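Local coordinates for delta (Bacillus subtilis, PDB 3ZH9), which probably acts as the wrench of a loading complex, prising open the ring-shaped beta subunit dimer so that it can be placed on primed DNA, at residues L263-F268 with F287-A292; Y267-G272 with K276-N281; R305-Q310 with L334-R339. One frame throughout, in Å; residues are numbered along the deposited sequence.

Contact 1: residues L263-F268 with F287-A292. With SO4 (sulfate ion), chain E.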
loop_
_atom_site.group_PDB
_atom_site.type_symbol
_atom_site.label_atom_id
_atom_site.label_comp_id
_atom_site.label_asym_id
_atom_site.label_seq_id
_atom_site.Cartn_x
_atom_site.Cartn_y
_atom_site.Cartn_z
ATOM N N LEU A 263 16.491 1.320 -13.052
ATOM C CA LEU A 263 16.698 0.849 -14.428
ATOM C C LEU A 263 15.356 0.587 -15.138
ATOM O O LEU A 263 15.144 1.041 -16.253
ATOM C CB LEU A 263 17.562 -0.421 -14.436
ATOM C CG LEU A 263 17.861 -0.957 -15.848
ATOM C CD1 LEU A 263 18.967 -0.124 -16.501
ATOM C CD2 LEU A 263 18.238 -2.391 -15.797
ATOM N N GLN A 264 14.447 -0.140 -14.485
ATOM C CA GLN A 264 13.119 -0.400 -15.065
ATOM C C GLN A 264 12.336 0.888 -15.368
ATOM O O GLN A 264 11.760 1.063 -16.444
ATOM C CB GLN A 264 12.297 -1.249 -14.105
ATOM C CG GLN A 264 12.726 -2.708 -14.031
ATOM C CD GLN A 264 12.080 -3.407 -12.858
ATOM O OE1 GLN A 264 12.022 -2.862 -11.756
ATOM N NE2 GLN A 264 11.587 -4.608 -13.086
ATOM N N THR A 265 12.293 1.770 -14.381
ATOM C CA THR A 265 11.602 3.032 -14.524
ATOM C C THR A 265 12.204 3.866 -15.674
ATOM O O THR A 265 11.472 4.419 -16.504
ATOM C CB THR A 265 11.642 3.800 -13.190
ATOM O OG1 THR A 265 10.908 3.056 -12.203
ATOM C CG2 THR A 265 10.994 5.135 -13.349
ATOM N N LYS A 266 13.532 3.941 -15.731
ATOM C CA LYS A 266 14.206 4.693 -16.796
ATOM C C LYS A 266 13.845 4.123 -18.167
ATOM O O LYS A 266 13.573 4.859 -19.105
ATOM C CB LYS A 266 15.729 4.674 -16.594
ATOM C CG LYS A 266 16.508 5.574 -17.545
ATOM C CD LYS A 266 18.017 5.369 -17.368
ATOM C CE LYS A 266 18.834 6.402 -18.143
ATOM N NZ LYS A 266 18.675 7.795 -17.634
ATOM N N TYR A 267 13.839 2.798 -18.266
ATOM C CA TYR A 267 13.502 2.100 -19.500
ATOM C C TYR A 267 12.090 2.440 -20.008
ATOM O O TYR A 267 11.886 2.714 -21.194
ATOM C CB TYR A 267 13.625 0.589 -19.279
ATOM C CG TYR A 267 13.191 -0.227 -20.480
ATOM C CD1 TYR A 267 14.042 -0.411 -21.574
ATOM C CD2 TYR A 267 11.929 -0.809 -20.521
ATOM C CE1 TYR A 267 13.635 -1.155 -22.681
ATOM C CE2 TYR A 267 11.514 -1.550 -21.616
ATOM C CZ TYR A 267 12.370 -1.730 -22.686
ATOM O OH TYR A 267 11.931 -2.470 -23.759
ATOM N N PHE A 268 11.112 2.422 -19.110
ATOM C CA PHE A 268 9.746 2.735 -19.516
ATOM C C PHE A 268 9.508 4.238 -19.660
ATOM O O PHE A 268 8.766 4.653 -20.538
ATOM C CB PHE A 268 8.739 2.122 -18.558
ATOM C CG PHE A 268 8.667 0.626 -18.637
ATOM C CD1 PHE A 268 8.216 -0.000 -19.791
ATOM C CD2 PHE A 268 9.056 -0.152 -17.564
ATOM C CE1 PHE A 268 8.138 -1.387 -19.869
ATOM C CE2 PHE A 268 8.983 -1.552 -17.635
ATOM C CZ PHE A 268 8.529 -2.166 -18.790
ATOM N N PHE A 287 4.081 6.407 -5.678
ATOM C CA PHE A 287 4.900 7.289 -4.848
ATOM C C PHE A 287 6.376 6.931 -4.991
ATOM O O PHE A 287 7.242 7.810 -5.147
ATOM C CB PHE A 287 4.480 7.179 -3.377
ATOM C CG PHE A 287 5.223 8.113 -2.466
ATOM C CD1 PHE A 287 6.523 7.844 -2.086
ATOM C CD2 PHE A 287 4.609 9.262 -1.978
ATOM C CE1 PHE A 287 7.212 8.707 -1.247
ATOM C CE2 PHE A 287 5.284 10.121 -1.142
ATOM C CZ PHE A 287 6.589 9.846 -0.775
ATOM N N ARG A 288 6.655 5.631 -4.927
ATOM C CA ARG A 288 8.022 5.128 -5.027
ATOM C C ARG A 288 8.523 5.135 -6.495
ATOM O O ARG A 288 9.719 5.338 -6.771
ATOM C CB ARG A 288 8.112 3.734 -4.380
ATOM C CG ARG A 288 9.495 3.112 -4.432
ATOM C CD ARG A 288 9.804 2.200 -3.238
ATOM N NE ARG A 288 11.148 1.641 -3.367
ATOM C CZ ARG A 288 11.407 0.388 -3.731
ATOM N NH1 ARG A 288 10.400 -0.450 -3.975
ATOM N NH2 ARG A 288 12.672 -0.029 -3.844
ATOM N N VAL A 289 7.605 4.948 -7.438
ATOM C CA VAL A 289 7.976 5.038 -8.849
ATOM C C VAL A 289 8.413 6.473 -9.200
ATOM O O VAL A 289 9.394 6.677 -9.918
ATOM C CB VAL A 289 6.839 4.586 -9.775
ATOM C CG1 VAL A 289 7.122 4.996 -11.215
ATOM C CG2 VAL A 289 6.611 3.066 -9.650
ATOM N N LYS A 290 7.698 7.463 -8.675
ATOM C CA LYS A 290 8.059 8.864 -8.909
ATOM C C LYS A 290 9.495 9.160 -8.475
ATOM O O LYS A 290 10.252 9.811 -9.204
ATOM C CB LYS A 290 7.082 9.815 -8.210
ATOM C CG LYS A 290 7.347 11.275 -8.509
ATOM C CD LYS A 290 7.496 11.491 -10.012
ATOM C CE LYS A 290 8.142 12.835 -10.322
ATOM N N LEU A 291 9.872 8.669 -7.297
ATOM C CA LEU A 291 11.217 8.900 -6.792
ATOM C C LEU A 291 12.262 8.188 -7.659
ATOM O O LEU A 291 13.334 8.729 -7.908
ATOM C CB LEU A 291 11.354 8.457 -5.326
ATOM C CG LEU A 291 10.417 9.050 -4.259
ATOM C CD1 LEU A 291 10.753 8.443 -2.892
ATOM C CD2 LEU A 291 10.481 10.572 -4.207
ATOM N N ALA A 292 11.949 6.974 -8.107
ATOM C CA ALA A 292 12.874 6.229 -8.953
ATOM C C ALA A 292 13.015 6.945 -10.286
ATOM O O ALA A 292 14.083 6.945 -10.858
ATOM C CB ALA A 292 12.398 4.763 -9.168
HETATM S S SO4 E . 6.137 -0.459 -3.127
HETATM O O1 SO4 E . 5.553 -1.226 -4.221
HETATM O O2 SO4 E . 7.445 -1.015 -2.784
HETATM O O3 SO4 E . 5.256 -0.525 -1.965
HETATM O O4 SO4 E . 6.287 0.935 -3.536
#

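Contact 2: residues Y267-G272 with K276-N281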
loop_
_atom_site.group_PDB
_atom_site.type_symbol
_atom_site.label_atom_id
_atom_site.label_comp_id
_atom_site.label_asym_id
_atom_site.label_seq_id
_atom_site.Cartn_x
_atom_site.Cartn_y
_atom_site.Cartn_z
ATOM N N TYR A 267 13.839 2.798 -18.266
ATOM C CA TYR A 267 13.502 2.100 -19.500
ATOM C C TYR A 267 12.090 2.440 -20.008
ATOM O O TYR A 267 11.886 2.714 -21.194
ATOM C CB TYR A 267 13.625 0.589 -19.279
ATOM C CG TYR A 267 13.191 -0.227 -20.480
ATOM C CD1 TYR A 267 14.042 -0.411 -21.574
ATOM C CD2 TYR A 267 11.929 -0.809 -20.521
ATOM C CE1 TYR A 267 13.635 -1.155 -22.681
ATOM C CE2 TYR A 267 11.514 -1.550 -21.616
ATOM C CZ TYR A 267 12.370 -1.730 -22.686
ATOM O OH TYR A 267 11.931 -2.470 -23.759
ATOM N N PHE A 268 11.112 2.422 -19.110
ATOM C CA PHE A 268 9.746 2.735 -19.516
ATOM C C PHE A 268 9.508 4.238 -19.660
ATOM O O PHE A 268 8.766 4.653 -20.538
ATOM C CB PHE A 268 8.739 2.122 -18.558
ATOM C CG PHE A 268 8.667 0.626 -18.637
ATOM C CD1 PHE A 268 8.216 -0.000 -19.791
ATOM C CD2 PHE A 268 9.056 -0.152 -17.564
ATOM C CE1 PHE A 268 8.138 -1.387 -19.869
ATOM C CE2 PHE A 268 8.983 -1.552 -17.635
ATOM C CZ PHE A 268 8.529 -2.166 -18.790
ATOM N N ALA A 269 10.135 5.049 -18.808
ATOM C CA ALA A 269 10.031 6.509 -18.943
ATOM C C ALA A 269 10.533 6.995 -20.306
ATOM O O ALA A 269 9.954 7.909 -20.901
ATOM C CB ALA A 269 10.779 7.221 -17.821
ATOM N N GLU A 270 11.601 6.380 -20.810
ATOM C CA GLU A 270 12.198 6.846 -22.055
ATOM C C GLU A 270 11.369 6.490 -23.285
ATOM O O GLU A 270 11.667 6.936 -24.392
ATOM C CB GLU A 270 13.650 6.386 -22.184
ATOM C CG GLU A 270 14.554 7.087 -21.168
ATOM C CD GLU A 270 16.036 7.005 -21.504
ATOM O OE1 GLU A 270 16.415 6.195 -22.379
ATOM O OE2 GLU A 270 16.822 7.755 -20.883
ATOM N N GLN A 271 10.321 5.700 -23.076
ATOM C CA GLN A 271 9.338 5.427 -24.117
ATOM C C GLN A 271 8.065 6.238 -23.892
ATOM O O GLN A 271 7.025 5.954 -24.481
ATOM C CB GLN A 271 8.996 3.949 -24.139
ATOM C CG GLN A 271 10.150 3.094 -23.750
ATOM C CD GLN A 271 9.932 1.653 -24.101
ATOM O OE1 GLN A 271 10.519 1.147 -25.056
ATOM N NE2 GLN A 271 9.090 0.973 -23.332
ATOM N N GLY A 272 8.149 7.237 -23.020
ATOM C CA GLY A 272 7.037 8.139 -22.788
ATOM C C GLY A 272 6.018 7.715 -21.741
ATOM O O GLY A 272 5.130 8.497 -21.401
ATOM N N LYS A 276 2.161 6.772 -13.723
ATOM C CA LYS A 276 0.935 5.982 -13.588
ATOM C C LYS A 276 1.026 4.560 -14.172
ATOM O O LYS A 276 0.777 3.563 -13.471
ATOM C CB LYS A 276 -0.239 6.746 -14.224
ATOM C CG LYS A 276 0.124 7.495 -15.524
ATOM C CD LYS A 276 0.876 8.799 -15.249
ATOM C CE LYS A 276 1.229 9.533 -16.534
ATOM N NZ LYS A 276 2.028 10.763 -16.225
ATOM N N GLN A 277 1.380 4.482 -15.452
ATOM C CA GLN A 277 1.453 3.213 -16.161
ATOM C C GLN A 277 2.637 2.361 -15.696
ATOM O O GLN A 277 2.582 1.128 -15.719
ATOM C CB GLN A 277 1.545 3.484 -17.659
ATOM C CG GLN A 277 0.863 4.792 -18.053
ATOM C CD GLN A 277 0.889 5.037 -19.545
ATOM O OE1 GLN A 277 0.611 4.136 -20.340
ATOM N NE2 GLN A 277 1.219 6.264 -19.936
ATOM N N ILE A 278 3.705 3.023 -15.269
ATOM C CA ILE A 278 4.897 2.313 -14.836
ATOM C C ILE A 278 4.608 1.609 -13.516
ATOM O O ILE A 278 4.965 0.439 -13.331
ATOM C CB ILE A 278 6.128 3.255 -14.739
ATOM C CG1 ILE A 278 6.494 3.780 -16.133
ATOM C CG2 ILE A 278 7.331 2.518 -14.123
ATOM C CD1 ILE A 278 7.548 4.914 -16.145
ATOM N N ALA A 279 3.942 2.312 -12.605
ATOM C CA ALA A 279 3.605 1.721 -11.318
ATOM C C ALA A 279 2.766 0.463 -11.529
ATOM O O ALA A 279 3.003 -0.568 -10.897
ATOM C CB ALA A 279 2.856 2.719 -10.429
ATOM N N SER A 280 1.785 0.536 -12.417
ATOM C CA SER A 280 0.904 -0.617 -12.584
ATOM C C SER A 280 1.603 -1.743 -13.347
ATOM O O SER A 280 1.364 -2.915 -13.074
ATOM C CB SER A 280 -0.452 -0.240 -13.208
ATOM O OG SER A 280 -0.296 0.397 -14.459
ATOM N N ASN A 281 2.482 -1.387 -14.283
ATOM C CA ASN A 281 3.300 -2.386 -14.968
ATOM C C ASN A 281 4.257 -3.085 -13.998
ATOM O O ASN A 281 4.409 -4.307 -14.031
ATOM C CB ASN A 281 4.066 -1.758 -16.136
ATOM C CG ASN A 281 4.904 -2.774 -16.905
ATOM O OD1 ASN A 281 5.931 -3.247 -16.417
ATOM N ND2 ASN A 281 4.475 -3.100 -18.122
#

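Contact 3: residues R305-Q310 with L334-R339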
loop_
_atom_site.group_PDB
_atom_site.type_symbol
_atom_site.label_atom_id
_atom_site.label_comp_id
_atom_site.label_asym_id
_atom_site.label_seq_id
_atom_site.Cartn_x
_atom_site.Cartn_y
_atom_site.Cartn_z
ATOM N N ARG A 305 23.397 -0.660 -15.478
ATOM C CA ARG A 305 23.713 -2.046 -15.776
ATOM C C ARG A 305 24.977 -2.515 -15.060
ATOM O O ARG A 305 25.017 -3.622 -14.555
ATOM C CB ARG A 305 23.871 -2.254 -17.287
ATOM C CG ARG A 305 22.564 -2.199 -18.042
ATOM C CD ARG A 305 22.822 -2.055 -19.539
ATOM N NE ARG A 305 21.591 -2.109 -20.336
ATOM C CZ ARG A 305 21.538 -1.807 -21.632
ATOM N NH1 ARG A 305 22.637 -1.401 -22.260
ATOM N NH2 ARG A 305 20.395 -1.892 -22.298
ATOM N N LEU A 306 26.010 -1.678 -15.043
ATOM C CA LEU A 306 27.248 -1.976 -14.322
ATOM C C LEU A 306 26.981 -2.087 -12.827
ATOM O O LEU A 306 27.420 -3.036 -12.176
ATOM C CB LEU A 306 28.278 -0.865 -14.558
ATOM C CG LEU A 306 28.657 -0.683 -16.032
ATOM C CD1 LEU A 306 29.531 0.553 -16.258
ATOM C CD2 LEU A 306 29.342 -1.944 -16.577
ATOM N N ILE A 307 26.247 -1.114 -12.292
ATOM C CA ILE A 307 25.987 -1.081 -10.859
ATOM C C ILE A 307 25.226 -2.339 -10.458
ATOM O O ILE A 307 25.567 -3.006 -9.488
ATOM C CB ILE A 307 25.232 0.203 -10.442
ATOM C CG1 ILE A 307 26.196 1.401 -10.484
ATOM C CG2 ILE A 307 24.643 0.051 -9.030
ATOM C CD1 ILE A 307 25.501 2.783 -10.487
ATOM N N ILE A 308 24.215 -2.675 -11.240
ATOM C CA ILE A 308 23.423 -3.853 -10.977
ATOM C C ILE A 308 24.285 -5.133 -10.963
ATOM O O ILE A 308 24.174 -5.933 -10.043
ATOM C CB ILE A 308 22.234 -3.962 -11.973
ATOM C CG1 ILE A 308 21.163 -2.936 -11.597
ATOM C CG2 ILE A 308 21.655 -5.380 -11.984
ATOM C CD1 ILE A 308 20.225 -2.582 -12.720
ATOM N N GLU A 309 25.142 -5.315 -11.965
ATOM C CA GLU A 309 25.994 -6.495 -12.010
ATOM C C GLU A 309 26.996 -6.509 -10.841
ATOM O O GLU A 309 27.203 -7.540 -10.219
ATOM C CB GLU A 309 26.704 -6.617 -13.368
ATOM C CG GLU A 309 27.742 -7.753 -13.445
ATOM C CD GLU A 309 27.148 -9.141 -13.222
ATOM O OE1 GLU A 309 25.909 -9.272 -13.180
ATOM O OE2 GLU A 309 27.925 -10.112 -13.094
ATOM N N GLN A 310 27.600 -5.363 -10.537
ATOM C CA GLN A 310 28.444 -5.252 -9.351
ATOM C C GLN A 310 27.713 -5.749 -8.106
ATOM O O GLN A 310 28.291 -6.448 -7.267
ATOM C CB GLN A 310 28.884 -3.800 -9.130
ATOM C CG GLN A 310 29.953 -3.320 -10.090
ATOM C CD GLN A 310 30.242 -1.831 -9.939
ATOM O OE1 GLN A 310 29.485 -1.105 -9.306
ATOM N NE2 GLN A 310 31.342 -1.376 -10.524
ATOM N N LEU A 334 32.581 3.221 -2.305
ATOM C CA LEU A 334 33.719 4.059 -2.679
ATOM C C LEU A 334 33.889 4.127 -4.204
ATOM O O LEU A 334 34.031 5.211 -4.764
ATOM C CB LEU A 334 35.009 3.589 -1.990
ATOM C CG LEU A 334 35.038 3.816 -0.474
ATOM C CD1 LEU A 334 36.330 3.302 0.140
ATOM C CD2 LEU A 334 34.820 5.291 -0.126
ATOM N N GLN A 335 33.863 2.977 -4.872
ATOM C CA GLN A 335 33.830 2.963 -6.336
ATOM C C GLN A 335 32.775 3.944 -6.868
ATOM O O GLN A 335 33.085 4.805 -7.689
ATOM C CB GLN A 335 33.560 1.552 -6.867
ATOM N N LEU A 336 31.540 3.829 -6.384
ATOM C CA LEU A 336 30.455 4.715 -6.820
ATOM C C LEU A 336 30.774 6.191 -6.625
ATOM O O LEU A 336 30.318 7.039 -7.394
ATOM C CB LEU A 336 29.149 4.408 -6.079
ATOM C CG LEU A 336 28.420 3.102 -6.373
ATOM C CD1 LEU A 336 26.959 3.214 -5.943
ATOM C CD2 LEU A 336 28.519 2.767 -7.846
ATOM N N LEU A 337 31.534 6.500 -5.580
ATOM C CA LEU A 337 31.814 7.891 -5.228
ATOM C C LEU A 337 32.908 8.520 -6.094
ATOM O O LEU A 337 32.863 9.719 -6.389
ATOM C CB LEU A 337 32.167 8.001 -3.748
ATOM C CG LEU A 337 30.987 7.850 -2.794
ATOM C CD1 LEU A 337 31.459 7.256 -1.469
ATOM C CD2 LEU A 337 30.277 9.200 -2.587
ATOM N N LYS A 338 33.891 7.713 -6.488
ATOM C CA LYS A 338 34.919 8.155 -7.424
ATOM C C LYS A 338 34.313 8.236 -8.819
ATOM O O LYS A 338 34.468 9.236 -9.520
ATOM C CB LYS A 338 36.104 7.189 -7.422
ATOM N N ARG A 339 33.606 7.176 -9.203
ATOM C CA ARG A 339 32.971 7.077 -10.515
ATOM C C ARG A 339 31.724 7.959 -10.631
ATOM O O ARG A 339 31.713 9.113 -10.196
ATOM C CB ARG A 339 32.613 5.618 -10.814
#

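Contact 1: residues L263-F268 with F287-A292
Within the all-helical C-terminal domain, Thr265 of helix 248-269 meets Ala292 and Val289 of helix 286-296, where the two helices lie steeply across each other. Backbones come close here: the CA atoms of Thr265 and Ala292 are 6.5 Å apart, a spacing that favours small side chains. The CB methyl of Ala292 faces Thr265, with OG1 of Thr265 3.8 Å from it. On its other branch, CG2 of Thr265 lies anti to the backbone N (chi1 of OG1 -64°) and comes within 4.1 Å of the carbonyl O of Val289. A beta-branched threonine suits this place because its methyl packs while its hydroxyl, buried among apolar neighbours, bonds back to the carbonyl O of Leu261 one turn earlier. Val289 flanks the pair, its CG1 4.4 Å from Thr265 OG1, and also packs on Val284. Lys266, next to Thr265, hydrogen-bonds to the carbonyl O of Ala296, at the end of helix 286-296, and to that of Phe299 in the turn after it.

At the start of helix 286-296 a sulfate, probably from the crystallisation liquor, rests against Arg288 and also accepts a bond from His285 N. In the arginine, CG lies anti to the backbone N (chi1 180°) and the chain bends at chi2, which brings NH1 to the sulfate. Its NH2 makes a weak bond to Gln258 OE1, while NE has a weak, long ion pair with Glu216. A leucine in place of Arg288 would probably leave Gln258 OE1 without this donor and Glu216 without its distant positive charge. O4 of the sulfate rests 3.4 Å from CB of Arg288, a plain contact, while O2 lies at the guanidinium edge, near its plane, 3.2 Å from NH1 in a weak, bent hydrogen bond.

Contact 2: residues Y267-G272 with K276-N281
Phe268 and Ile278 meet across a tight turn that joins helix 248-269 to helix 275-282, the first helix ending in a Schellman motif. The phenylalanine sends its CB toward the second helix and meets the isoleucine with that atom, 3.7 Å from Ile278 CG1. Ile278 approaches with its longer branch: CG1 lies anti to its own carbonyl carbon (chi1 -65°), which extends CD1 across to the backbone of the first helix, 3.7 Å from Ala269 N. The same methyl passes Ala269 CB at 4.3 Å, so this one methyl touches both Phe268 and Ala269. A small alanine leaves room for it. Ile278 is buried, with Val289 and Tyr273 as further neighbours.

The ring of Phe268 lies beside the amide of Asn281 instead. The two side chains cross at about a right angle, and their ring and amide planes are 52° apart, an oblique meeting without a stack. OD1 of Asn281 is 3.7 Å from both CZ and CE2, so the carbonyl end of the amide rests against the outer part of the ring. Tyr267, the preceding residue, holds an edge over one face of Phe268: its CD2 stands 3.8 Å above the ring's centre. Asparagine suits this more exposed border, where a polar group can touch an aromatic ring and still meet solvent.

The turn itself is fixed by the backbone. Ala269 to Gly272 form a type I beta turn, and Gly272, with its positive phi of 87°, is the C-prime residue; a side chain here would be pressed against the preceding carbonyl O. Tyr273 N bonds back to Phe268 O, and the inner bond of the motif joins Gly272 N to Ala269 O at 2.9 Å.

Contact 3: residues R305-Q310 with L334-R339
Ile307 of helix 301-319 and Leu336 of helix 325-338 pack together in the all-helical C-terminal domain, CD2 of Leu336 lying alongside the longer branch of Ile307, where the two helices run in roughly opposite directions. A single methyl carries the meeting: CD2 of Leu336 lies 3.8 Å from Ile307 CG1 and 4.0 Å from Ile307 CD1, the two side chains slanting across one another. The pairing is purely apolar, and both residue types suit it, because long branched side chains can span a wide gap: the nearest CA atoms, those of Ile307 and Leu336, are 8.4 Å apart. Neither side chain starts out aimed straight at its partner. Ile307 has CG1 anti to its carbonyl carbon (chi1 -74°), and this turns its longer branch back toward the other helix; Leu336, with CG likewise anti to the carbonyl carbon, swings CD2 across.

Gln310, one turn beyond Ile307, adds an edge to the patch. Its amide oxygen OE1 comes within 4.2 Å of Leu336 CD2, a loose van der Waals contact at the more exposed border, where the long side chain can bring its amide oxygen beside a methyl.

Further out, Phe332, on the same helix one turn before Leu336, touches both Ile307 and Gln310, and Phe259 of helix 248-269 meets Ile307, which is buried. On the side of helix 325-338, Leu336 and its neighbour Leu337 pack on Ile226 of helix 215-227, while Leu337 also rests on Ser234 and Leu235. Leu336 therefore touches two helices, 215-227 and 301-319. Within helix 301-319 the turn carrying Gln310 is closed by Gln310 N to Leu306 O at 2.9 Å.

In the fold
Followed from the N terminus, the chain enters this region on helix 248-269, which supplies one side of both contact 1 and contact 2. Contact 2 closes first, across the short turn into helix 275-282. Contact 1 then closes the wider excursion, when helix 286-296 returns to the same starting helix, so contact 2 lies largely nested inside it. The two share an apolar junction in which Val289 packs on Ala279 and Ile278. Contact 3 follows in series, joining helix 301-319 to the last helix, 325-338. Leu263 against Ile308 couples it to contact 1, whereas contacts 2 and 3 stay about 7 Å apart at their nearest atoms.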